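Local coordinates for protein choline kinase (Streptococcus pneumoniae, PDB 4R78) that probably phosphorylates choline as a kinase with a protein kinase-like fold, and binds AMP in its nucleotide pocket, at residues G187-N201 with L212-D226. Sequence-based numbering, arbitrary orientation.
Sequences GVDRKSCHIDLVPEN and LIDWEYSSMNDPMWD. With AMP (adenosine monophosphate), chain C.
The contact between 187-201 and 212-226 centres on the His-194 ring and the Asp-226 carboxylate, which join the segments through three hydrogen bonds. The imidazole of His-194 swings out with CG anti to the backbone N (chi1 -178°), which sets its NE2 2.8 Å from Ile-213 O, an almost straight bond in the ring plane. In the same ring, CD2 stands over the centre of the Trp-215 indole, an edge-to-face pair with planes 61° apart, and ND1 accepts from Asp-196 N, which fixes its rotation.

Asp-226 takes two successive amides, one per oxygen: OD2 receives His-194 N at 2.9 Å and OD1 receives Ile-195 N at 2.8 Å, both on the syn side. OD2 also meets His-137, giving this buried carboxylate three hydrogen-bonding partners, which would probably favour the charged form. Ile-195 has a positive phi (81°); its carbonyl O is reached from above the carbonyl plane by Trp-225 NE1, while its CD1 makes a CH-pi contact over the five-membered ring of Trp-225 and sits 3.4 Å from Asn-221 ND2.

Further out, Lys-191 to Cys-193 pair antiparallel with Ser-219 to Asn-221. Beyond this ladder Asp-222 caps helix 223-233 through OD1 to Met-224 N and receives Asp-189 N on OD2; Lys-259 forms salt bridges with both aspartates, probably offsetting their 3.5 Å OD2-OD2 approach, and a water links Asp-189 OD2 to Asp-222 OD1.

At the nucleotide end, Ile-213 N bonds to Asn-201 O. Asn-201, whose ND2 donates to Asp-196 O, places OD1 2.9 Å from AMP O3P; Asp-214 OD2 lies 3.0 Å from AMP O5', with OD1 salt-bridged to Lys-106. The HxDxxxxN segment followed by IDWE is consistent with the catalytic-loop and DFG-like motifs of choline kinases and the protein kinase-like fold.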
loop_
_atom_site.group_PDB
_atom_site.type_symbol
_atom_site.label_atom_id
_atom_site.label_comp_id
_atom_site.label_asym_id
_atom_site.label_seq_id
_atom_site.Cartn_x
_atom_site.Cartn_y
_atom_site.Cartn_z
ATOM N N GLY A 187 1.275 1.032 24.077
ATOM C CA GLY A 187 1.079 -0.391 23.824
ATOM C C GLY A 187 0.650 -0.599 22.389
ATOM O O GLY A 187 -0.436 -0.180 22.003
ATOM N N VAL A 188 1.507 -1.245 21.601
ATOM C CA VAL A 188 1.242 -1.476 20.178
ATOM C C VAL A 188 0.493 -2.792 19.982
ATOM O O VAL A 188 0.882 -3.829 20.523
ATOM C CB VAL A 188 2.557 -1.456 19.342
ATOM C CG1 VAL A 188 2.287 -1.745 17.867
ATOM C CG2 VAL A 188 3.262 -0.109 19.492
ATOM N N ASP A 189 -0.588 -2.730 19.214
ATOM C CA ASP A 189 -1.400 -3.903 18.924
ATOM C C ASP A 189 -0.894 -4.604 17.668
ATOM O O ASP A 189 -0.119 -4.034 16.897
ATOM C CB ASP A 189 -2.878 -3.510 18.808
ATOM C CG ASP A 189 -3.418 -2.901 20.095
ATOM O OD1 ASP A 189 -3.310 -3.548 21.161
ATOM O OD2 ASP A 189 -3.941 -1.770 20.050
ATOM N N ARG A 190 -1.316 -5.850 17.483
ATOM C CA ARG A 190 -0.796 -6.689 16.416
ATOM C C ARG A 190 -1.935 -7.417 15.706
ATOM O O ARG A 190 -2.461 -8.421 16.204
ATOM C CB ARG A 190 0.225 -7.674 16.985
ATOM C CG ARG A 190 0.875 -8.560 15.955
ATOM C CD ARG A 190 1.874 -9.507 16.597
ATOM N NE ARG A 190 2.318 -10.519 15.644
ATOM C CZ ARG A 190 1.687 -11.668 15.413
ATOM N NH1 ARG A 190 0.576 -11.980 16.072
ATOM N NH2 ARG A 190 2.174 -12.513 14.517
ATOM N N LYS A 191 -2.315 -6.891 14.544
ATOM C CA LYS A 191 -3.426 -7.431 13.763
ATOM C C LYS A 191 -3.072 -7.428 12.280
ATOM O O LYS A 191 -2.184 -6.690 11.845
ATOM C CB LYS A 191 -4.699 -6.600 13.980
ATOM C CG LYS A 191 -5.151 -6.456 15.436
ATOM C CD LYS A 191 -5.856 -7.696 15.947
ATOM C CE LYS A 191 -6.362 -7.481 17.368
ATOM N NZ LYS A 191 -6.884 -8.739 17.963
ATOM N N SER A 192 -3.776 -8.251 11.506
ATOM C CA SER A 192 -3.635 -8.244 10.054
ATOM C C SER A 192 -4.023 -6.878 9.488
ATOM O O SER A 192 -5.144 -6.407 9.699
ATOM C CB SER A 192 -4.503 -9.346 9.448
ATOM O OG SER A 192 -5.839 -9.245 9.906
ATOM N N CYS A 193 -3.078 -6.240 8.791
ATOM C CA CYS A 193 -3.285 -4.910 8.195
ATOM C C CYS A 193 -2.940 -4.893 6.710
ATOM O O CYS A 193 -2.113 -5.684 6.250
ATOM C CB CYS A 193 -2.421 -3.857 8.893
ATOM S SG CYS A 193 -2.854 -3.483 10.613
ATOM N N HIS A 194 -3.567 -3.975 5.976
ATOM C CA HIS A 194 -3.274 -3.761 4.559
ATOM C C HIS A 194 -1.973 -2.986 4.369
ATOM O O HIS A 194 -1.179 -3.319 3.487
ATOM C CB HIS A 194 -4.431 -3.026 3.879
ATOM C CG HIS A 194 -4.226 -2.799 2.415
ATOM N ND1 HIS A 194 -3.393 -1.817 1.921
ATOM C CD2 HIS A 194 -4.754 -3.423 1.335
ATOM C CE1 HIS A 194 -3.407 -1.855 0.601
ATOM N NE2 HIS A 194 -4.230 -2.816 0.220
ATOM N N ILE A 195 -1.783 -1.953 5.197
ATOM C CA ILE A 195 -0.570 -1.109 5.250
ATOM C C ILE A 195 -0.425 0.013 4.206
ATOM O O ILE A 195 0.461 0.863 4.337
ATOM C CB ILE A 195 0.759 -1.953 5.208
ATOM C CG1 ILE A 195 0.760 -3.009 6.331
ATOM C CG2 ILE A 195 2.014 -1.059 5.257
ATOM C CD1 ILE A 195 0.859 -2.451 7.759
ATOM N N ASP A 196 -1.294 0.037 3.195
ATOM C CA ASP A 196 -1.135 0.979 2.079
ATOM C C ASP A 196 -2.500 1.429 1.538
ATOM O O ASP A 196 -2.821 1.216 0.362
ATOM C CB ASP A 196 -0.233 0.453 0.947
ATOM C CG ASP A 196 0.100 1.517 -0.087
ATOM O OD1 ASP A 196 0.130 2.715 0.271
ATOM O OD2 ASP A 196 0.332 1.157 -1.260
ATOM N N LEU A 197 -3.286 2.089 2.391
ATOM C CA LEU A 197 -4.668 2.447 2.056
ATOM C C LEU A 197 -4.828 3.764 1.276
ATOM O O LEU A 197 -5.598 4.652 1.667
ATOM C CB LEU A 197 -5.561 2.409 3.307
ATOM C CG LEU A 197 -5.767 1.023 3.934
ATOM C CD1 LEU A 197 -6.612 1.143 5.184
ATOM C CD2 LEU A 197 -6.392 0.030 2.960
ATOM N N VAL A 198 -4.094 3.884 0.172
ATOM C CA VAL A 198 -4.362 4.937 -0.813
ATOM C C VAL A 198 -5.750 4.700 -1.425
ATOM O O VAL A 198 -6.179 3.550 -1.557
ATOM C CB VAL A 198 -3.268 5.020 -1.917
ATOM C CG1 VAL A 198 -1.949 5.513 -1.338
ATOM C CG2 VAL A 198 -3.072 3.671 -2.623
ATOM N N PRO A 199 -6.468 5.781 -1.780
ATOM C CA PRO A 199 -7.836 5.579 -2.260
ATOM C C PRO A 199 -7.914 4.771 -3.553
ATOM O O PRO A 199 -8.892 4.048 -3.761
ATOM C CB PRO A 199 -8.366 7.005 -2.463
ATOM C CG PRO A 199 -7.184 7.866 -2.500
ATOM C CD PRO A 199 -6.106 7.209 -1.713
ATOM N N GLU A 200 -6.883 4.869 -4.394
ATOM C CA GLU A 200 -6.859 4.131 -5.662
ATOM C C GLU A 200 -6.673 2.620 -5.483
ATOM O O GLU A 200 -6.707 1.866 -6.459
ATOM C CB GLU A 200 -5.832 4.722 -6.644
ATOM C CG GLU A 200 -4.364 4.576 -6.244
ATOM C CD GLU A 200 -3.834 5.751 -5.424
ATOM O OE1 GLU A 200 -2.595 5.922 -5.379
ATOM O OE2 GLU A 200 -4.634 6.500 -4.819
ATOM N N ASN A 201 -6.486 2.178 -4.240
ATOM C CA ASN A 201 -6.496 0.746 -3.938
ATOM C C ASN A 201 -7.901 0.201 -3.680
ATOM O O ASN A 201 -8.072 -0.979 -3.376
ATOM C CB ASN A 201 -5.533 0.408 -2.793
ATOM C CG ASN A 201 -4.094 0.290 -3.267
ATOM O OD1 ASN A 201 -3.831 0.211 -4.467
ATOM N ND2 ASN A 201 -3.158 0.270 -2.329
ATOM N N LEU A 212 -10.790 -4.150 -2.303
ATOM C CA LEU A 212 -9.571 -3.538 -1.785
ATOM C C LEU A 212 -8.398 -4.353 -2.324
ATOM O O LEU A 212 -8.304 -5.554 -2.061
ATOM C CB LEU A 212 -9.582 -3.511 -0.255
ATOM C CG LEU A 212 -8.320 -3.044 0.481
ATOM C CD1 LEU A 212 -7.829 -1.685 -0.026
ATOM C CD2 LEU A 212 -8.561 -3.001 1.980
ATOM N N ILE A 213 -7.522 -3.695 -3.082
ATOM C CA ILE A 213 -6.481 -4.384 -3.848
ATOM C C ILE A 213 -5.075 -3.997 -3.399
ATOM O O ILE A 213 -4.905 -3.165 -2.507
ATOM C CB ILE A 213 -6.636 -4.119 -5.375
ATOM C CG1 ILE A 213 -6.370 -2.642 -5.694
ATOM C CG2 ILE A 213 -8.013 -4.584 -5.853
ATOM C CD1 ILE A 213 -6.143 -2.355 -7.160
ATOM N N ASP A 214 -4.081 -4.629 -4.022
ATOM C CA ASP A 214 -2.665 -4.290 -3.862
ATOM C C ASP A 214 -2.173 -4.441 -2.425
ATOM O O ASP A 214 -1.812 -3.471 -1.750
ATOM C CB ASP A 214 -2.353 -2.913 -4.467
ATOM C CG ASP A 214 -2.356 -2.926 -5.992
ATOM O OD1 ASP A 214 -2.562 -3.998 -6.605
ATOM O OD2 ASP A 214 -2.134 -1.852 -6.584
ATOM N N TRP A 215 -2.151 -5.694 -1.988
ATOM C CA TRP A 215 -1.770 -6.063 -0.633
ATOM C C TRP A 215 -0.269 -6.335 -0.483
ATOM O O TRP A 215 0.142 -7.012 0.457
ATOM C CB TRP A 215 -2.585 -7.290 -0.205
ATOM C CG TRP A 215 -4.055 -7.005 -0.080
ATOM C CD1 TRP A 215 -4.949 -6.815 -1.095
ATOM C CD2 TRP A 215 -4.795 -6.870 1.135
ATOM N NE1 TRP A 215 -6.204 -6.570 -0.588
ATOM C CE2 TRP A 215 -6.136 -6.597 0.782
ATOM C CE3 TRP A 215 -4.452 -6.946 2.491
ATOM C CZ2 TRP A 215 -7.139 -6.403 1.739
ATOM C CZ3 TRP A 215 -5.447 -6.754 3.442
ATOM C CH2 TRP A 215 -6.776 -6.492 3.059
ATOM N N GLU A 216 0.547 -5.781 -1.380
ATOM C CA GLU A 216 1.997 -6.044 -1.378
ATOM C C GLU A 216 2.714 -5.688 -0.080
ATOM O O GLU A 216 3.768 -6.244 0.216
ATOM C CB GLU A 216 2.697 -5.334 -2.545
ATOM C CG GLU A 216 2.508 -6.010 -3.900
ATOM C CD GLU A 216 1.056 -6.030 -4.359
ATOM O OE1 GLU A 216 0.388 -4.979 -4.257
ATOM O OE2 GLU A 216 0.593 -7.101 -4.805
ATOM N N TYR A 217 2.150 -4.752 0.681
ATOM C CA TYR A 217 2.762 -4.324 1.936
ATOM C C TYR A 217 2.128 -4.960 3.162
ATOM O O TYR A 217 2.572 -4.707 4.290
ATOM C CB TYR A 217 2.734 -2.798 2.045
ATOM C CG TYR A 217 3.524 -2.117 0.952
ATOM C CD1 TYR A 217 4.903 -1.941 1.069
ATOM C CD2 TYR A 217 2.894 -1.669 -0.208
ATOM C CE1 TYR A 217 5.634 -1.324 0.058
ATOM C CE2 TYR A 217 3.614 -1.050 -1.224
ATOM C CZ TYR A 217 4.982 -0.883 -1.081
ATOM O OH TYR A 217 5.697 -0.267 -2.085
ATOM N N SER A 218 1.116 -5.801 2.944
ATOM C CA SER A 218 0.332 -6.350 4.058
ATOM C C SER A 218 1.207 -7.064 5.087
ATOM O O SER A 218 2.167 -7.768 4.745
ATOM C CB SER A 218 -0.813 -7.253 3.570
ATOM O OG SER A 218 -0.343 -8.502 3.077
ATOM N N SER A 219 0.864 -6.868 6.355
ATOM C CA SER A 219 1.722 -7.273 7.450
ATOM C C SER A 219 0.946 -7.176 8.748
ATOM O O SER A 219 -0.103 -6.523 8.808
ATOM C CB SER A 219 2.937 -6.340 7.513
ATOM O OG SER A 219 3.899 -6.808 8.433
ATOM N N MET A 220 1.455 -7.833 9.785
ATOM C CA MET A 220 0.918 -7.647 11.129
ATOM C C MET A 220 1.392 -6.303 11.671
ATOM O O MET A 220 2.591 -5.996 11.650
ATOM C CB MET A 220 1.337 -8.787 12.058
ATOM C CG MET A 220 0.921 -10.168 11.567
ATOM S SD MET A 220 -0.859 -10.348 11.383
ATOM C CE MET A 220 -1.334 -10.590 13.098
ATOM N N ASN A 221 0.441 -5.502 12.150
ATOM C CA ASN A 221 0.710 -4.139 12.611
ATOM C C ASN A 221 -0.419 -3.651 13.515
ATOM O O ASN A 221 -1.411 -4.356 13.726
ATOM C CB ASN A 221 0.874 -3.203 11.403
ATOM C CG ASN A 221 1.673 -1.940 11.720
ATOM O OD1 ASN A 221 2.162 -1.746 12.830
ATOM N ND2 ASN A 221 1.808 -1.073 10.724
ATOM N N ASP A 222 -0.261 -2.451 14.064
ATOM C CA ASP A 222 -1.341 -1.815 14.797
ATOM C C ASP A 222 -2.376 -1.300 13.792
ATOM O O ASP A 222 -2.015 -0.600 12.848
ATOM C CB ASP A 222 -0.798 -0.668 15.652
ATOM C CG ASP A 222 -1.801 -0.186 16.671
ATOM O OD1 ASP A 222 -2.837 0.381 16.264
ATOM O OD2 ASP A 222 -1.556 -0.380 17.881
ATOM N N PRO A 223 -3.665 -1.653 13.977
ATOM C CA PRO A 223 -4.682 -1.181 13.034
ATOM C C PRO A 223 -4.752 0.338 12.850
ATOM O O PRO A 223 -5.209 0.800 11.798
ATOM C CB PRO A 223 -5.984 -1.704 13.641
ATOM C CG PRO A 223 -5.575 -2.962 14.289
ATOM C CD PRO A 223 -4.231 -2.645 14.912
ATOM N N MET A 224 -4.292 1.107 13.836
ATOM C CA MET A 224 -4.291 2.560 13.693
ATOM C C MET A 224 -3.358 3.040 12.576
ATOM O O MET A 224 -3.523 4.143 12.064
ATOM C CB MET A 224 -4.000 3.267 15.022
ATOM C CG MET A 224 -5.103 3.127 16.079
ATOM S SD MET A 224 -6.762 3.583 15.514
ATOM C CE MET A 224 -7.455 1.970 15.153
ATOM N N TRP A 225 -2.406 2.196 12.174
ATOM C CA TRP A 225 -1.598 2.484 10.986
ATOM C C TRP A 225 -2.503 2.581 9.756
ATOM O O TRP A 225 -2.396 3.520 8.962
ATOM C CB TRP A 225 -0.531 1.404 10.771
ATOM C CG TRP A 225 0.206 1.547 9.467
ATOM C CD1 TRP A 225 -0.250 1.190 8.228
ATOM C CD2 TRP A 225 1.521 2.085 9.271
ATOM N NE1 TRP A 225 0.694 1.476 7.274
ATOM C CE2 TRP A 225 1.791 2.026 7.882
ATOM C CE3 TRP A 225 2.492 2.621 10.129
ATOM C CZ2 TRP A 225 2.997 2.470 7.331
ATOM C CZ3 TRP A 225 3.698 3.063 9.577
ATOM C CH2 TRP A 225 3.932 2.989 8.190
ATOM N N ASP A 226 -3.387 1.596 9.598
ATOM C CA ASP A 226 -4.302 1.573 8.457
ATOM C C ASP A 226 -5.253 2.770 8.466
ATOM O O ASP A 226 -5.516 3.370 7.420
ATOM C CB ASP A 226 -5.093 0.265 8.411
ATOM C CG ASP A 226 -4.348 -0.860 7.709
ATOM O OD1 ASP A 226 -3.214 -0.643 7.220
ATOM O OD2 ASP A 226 -4.916 -1.965 7.649
HETATM P P AMP C . -2.679 1.366 -7.917
HETATM O O1P AMP C . -1.490 1.405 -6.988
HETATM O O2P AMP C . -2.757 2.527 -8.879
HETATM O O3P AMP C . -3.984 1.029 -7.237
HETATM O "O5'" AMP C . -2.410 0.095 -8.868
HETATM C "C5'" AMP C . -3.502 -0.681 -9.359
HETATM C "C4'" AMP C . -4.378 0.174 -10.266
HETATM O "O4'" AMP C . -4.736 -0.568 -11.437
HETATM C "C3'" AMP C . -5.675 0.569 -9.576
HETATM O "O3'" AMP C . -5.635 1.934 -9.146
HETATM C "C2'" AMP C . -6.761 0.344 -10.610
HETATM O "O2'" AMP C . -7.070 1.563 -11.284
HETATM C "C1'" AMP C . -6.157 -0.611 -11.624
HETATM N N9 AMP C . -6.671 -1.990 -11.407
HETATM C C8 AMP C . -6.210 -2.867 -10.493
HETATM N N7 AMP C . -6.878 -4.045 -10.541
HETATM C C5 AMP C . -7.793 -3.937 -11.516
HETATM C C6 AMP C . -8.831 -4.818 -12.096
HETATM N N6 AMP C . -9.008 -6.073 -11.618
HETATM N N1 AMP C . -9.584 -4.331 -13.110
HETATM C C2 AMP C . -9.411 -3.081 -13.587
HETATM N N3 AMP C . -8.485 -2.225 -13.106
HETATM C C4 AMP C . -7.658 -2.584 -12.088
HETATM O O HOH W 1 -4.799 -0.205 18.005
HETATM O O HOH W 2 -0.349 -3.274 0.767
#